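Local coordinates for protein UDP-N-acetylmuramate--L-alanine ligase (Thermotoga maritima, PDB 1J6U) that joins L-alanine to UDP-N-acetylmuramate at the expense of ATP, a step in building bacterial peptidoglycan, at residues 256-261 against 266-271. Sequence-based numbering, arbitrary orientation.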
loop_
_atom_site.group_PDB
_atom_site.type_symbol
_atom_site.label_atom_id
_atom_site.label_comp_id
_atom_site.label_asym_id
_atom_site.label_seq_id
_atom_site.Cartn_x
_atom_site.Cartn_y
_atom_site.Cartn_z
ATOM N N LYS A 256 -19.738 1.571 9.880
ATOM C CA LYS A 256 -20.393 2.877 9.700
ATOM C C LYS A 256 -19.760 3.910 10.608
ATOM O O LYS A 256 -19.296 3.589 11.697
ATOM C CB LYS A 256 -21.891 2.790 10.047
ATOM C CG LYS A 256 -22.793 2.323 8.904
ATOM C CD LYS A 256 -24.233 2.050 9.390
ATOM C CE LYS A 256 -25.153 1.553 8.259
ATOM N NZ LYS A 256 -26.473 0.959 8.728
ATOM N N ALA A 257 -19.748 5.159 10.162
ATOM C CA ALA A 257 -19.195 6.227 10.977
ATOM C C ALA A 257 -19.986 7.523 10.755
ATOM O O ALA A 257 -20.313 7.901 9.615
ATOM C CB ALA A 257 -17.686 6.441 10.654
HETATM N N MSE A 258 -20.329 8.169 11.863
HETATM C CA MSE A 258 -21.033 9.450 11.831
HETATM C C MSE A 258 -19.952 10.524 11.730
HETATM O O MSE A 258 -19.120 10.665 12.624
HETATM C CB MSE A 258 -21.837 9.667 13.121
HETATM C CG MSE A 258 -23.339 9.665 12.925
HETATM SE SE MSE A 258 -23.815 10.824 11.443
HETATM C CE MSE A 258 -24.988 9.535 10.592
ATOM N N VAL A 259 -19.939 11.278 10.648
ATOM C CA VAL A 259 -18.899 12.281 10.509
ATOM C C VAL A 259 -19.407 13.688 10.768
ATOM O O VAL A 259 -20.456 14.066 10.258
ATOM C CB VAL A 259 -18.307 12.204 9.111
ATOM C CG1 VAL A 259 -17.342 13.310 8.890
ATOM C CG2 VAL A 259 -17.619 10.893 8.946
ATOM N N GLU A 260 -18.669 14.445 11.584
ATOM C CA GLU A 260 -19.014 15.835 11.881
ATOM C C GLU A 260 -18.072 16.710 11.120
ATOM O O GLU A 260 -16.911 16.336 10.880
ATOM C CB GLU A 260 -18.848 16.182 13.355
ATOM C CG GLU A 260 -19.809 15.466 14.240
ATOM C CD GLU A 260 -19.404 15.509 15.708
ATOM O OE1 GLU A 260 -18.207 15.289 16.024
ATOM O OE2 GLU A 260 -20.295 15.750 16.550
ATOM N N LYS A 261 -18.594 17.859 10.696
ATOM C CA LYS A 261 -17.799 18.868 10.002
ATOM C C LYS A 261 -17.861 20.098 10.930
ATOM O O LYS A 261 -18.941 20.557 11.330
ATOM C CB LYS A 261 -18.393 19.159 8.636
ATOM C CG LYS A 261 -17.604 20.140 7.788
ATOM C CD LYS A 261 -18.416 20.426 6.545
ATOM C CE LYS A 261 -17.603 21.238 5.633
ATOM N NZ LYS A 261 -18.275 21.391 4.305
ATOM N N TYR A 266 -22.559 15.771 9.990
ATOM C CA TYR A 266 -22.515 16.119 8.589
ATOM C C TYR A 266 -22.888 14.996 7.644
ATOM O O TYR A 266 -23.528 15.220 6.625
ATOM C CB TYR A 266 -21.102 16.615 8.267
ATOM C CG TYR A 266 -20.974 17.138 6.883
ATOM C CD1 TYR A 266 -19.897 16.774 6.078
ATOM C CD2 TYR A 266 -21.909 18.048 6.378
ATOM C CE1 TYR A 266 -19.731 17.307 4.806
ATOM C CE2 TYR A 266 -21.761 18.589 5.095
ATOM C CZ TYR A 266 -20.671 18.216 4.319
ATOM O OH TYR A 266 -20.540 18.736 3.064
ATOM N N LEU A 267 -22.461 13.780 7.961
ATOM C CA LEU A 267 -22.774 12.631 7.114
ATOM C C LEU A 267 -22.420 11.304 7.762
ATOM O O LEU A 267 -21.675 11.208 8.754
ATOM C CB LEU A 267 -22.057 12.730 5.749
ATOM C CG LEU A 267 -20.518 12.794 5.758
ATOM C CD1 LEU A 267 -19.930 11.400 5.965
ATOM C CD2 LEU A 267 -20.041 13.364 4.432
ATOM N N GLU A 268 -22.974 10.265 7.177
ATOM C CA GLU A 268 -22.684 8.954 7.659
ATOM C C GLU A 268 -21.822 8.272 6.608
ATOM O O GLU A 268 -22.205 8.162 5.440
ATOM C CB GLU A 268 -23.954 8.146 7.883
ATOM C CG GLU A 268 -23.638 6.797 8.448
ATOM C CD GLU A 268 -24.859 5.968 8.685
ATOM O OE1 GLU A 268 -25.542 5.625 7.693
ATOM O OE2 GLU A 268 -25.125 5.660 9.866
ATOM N N LEU A 269 -20.645 7.843 7.049
ATOM C CA LEU A 269 -19.703 7.107 6.212
ATOM C C LEU A 269 -19.925 5.604 6.375
ATOM O O LEU A 269 -19.942 5.085 7.498
ATOM C CB LEU A 269 -18.276 7.427 6.637
ATOM C CG LEU A 269 -17.128 6.682 5.976
ATOM C CD1 LEU A 269 -17.135 6.862 4.459
ATOM C CD2 LEU A 269 -15.855 7.214 6.590
ATOM N N LYS A 270 -20.137 4.918 5.263
ATOM C CA LYS A 270 -20.257 3.465 5.283
ATOM C C LYS A 270 -19.098 2.879 4.427
ATOM O O LYS A 270 -18.862 3.314 3.306
ATOM C CB LYS A 270 -21.575 3.016 4.690
ATOM C CG LYS A 270 -22.779 3.348 5.498
ATOM C CD LYS A 270 -23.837 2.304 5.188
ATOM C CE LYS A 270 -25.224 2.900 5.064
ATOM N NZ LYS A 270 -26.120 1.899 4.423
ATOM N N LEU A 271 -18.370 1.911 4.970
ATOM C CA LEU A 271 -17.273 1.247 4.239
ATOM C C LEU A 271 -17.434 -0.279 4.250
ATOM O O LEU A 271 -17.758 -0.881 5.296
ATOM C CB LEU A 271 -15.921 1.569 4.874
ATOM C CG LEU A 271 -15.536 3.045 4.917
ATOM C CD1 LEU A 271 -14.324 3.273 5.775
ATOM C CD2 LEU A 271 -15.326 3.507 3.479
HETATM O O HOH W 1 -26.284 -0.782 6.400
HETATM O O HOH W 2 -27.116 3.859 9.049
#
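Lys-261 and Tyr-266 both turn CG away from their backbone N (chi1 -177° and -174°), and this sets the lysine chain alongside the tyrosine ring. Lys-261 is extended to its end. Its CD sits over the middle of one ring face, 3.8 Å from the centroid, in a CH-pi contact. Both polar ends reach Asp-290 of helix 276-291: Lys-261 NZ by a salt bridge, Tyr-266 OH by a hydrogen bond. A leucine in place of Tyr-266 would probably leave Asp-290 without its hydroxyl partner and the Lys-261 chain without a flat face to lie on.

The two strands form an antiparallel beta hairpin of the Mur ligase middle domain. Near the turn, Val-259 O accepts from both Tyr-266 N (2.7 Å) and Leu-267 N (3.1 Å), a classic beta bulge. Val-259 N returns a nearly straight bond to Leu-267 O, and Ala-257 and Leu-269 exchange a further pair. Val-259 CB packs on Leu-267 CD1 at 3.6 Å. This apolar face, with Ala-257 and Leu-269, lies against helices 276-291 and 296-305.

Met-258, a selenomethionine, bends its CE onto Glu-268 CB on the other face. There Lys-256 and Lys-270 run side by side, with their NZ atoms 4.4 Å apart. A water accepts from both, weakly from Lys-270; a second links Lys-256, weakly, to Glu-268 OE1. The nearby carboxylate and the waters probably ease the repulsion between the two ammonium groups.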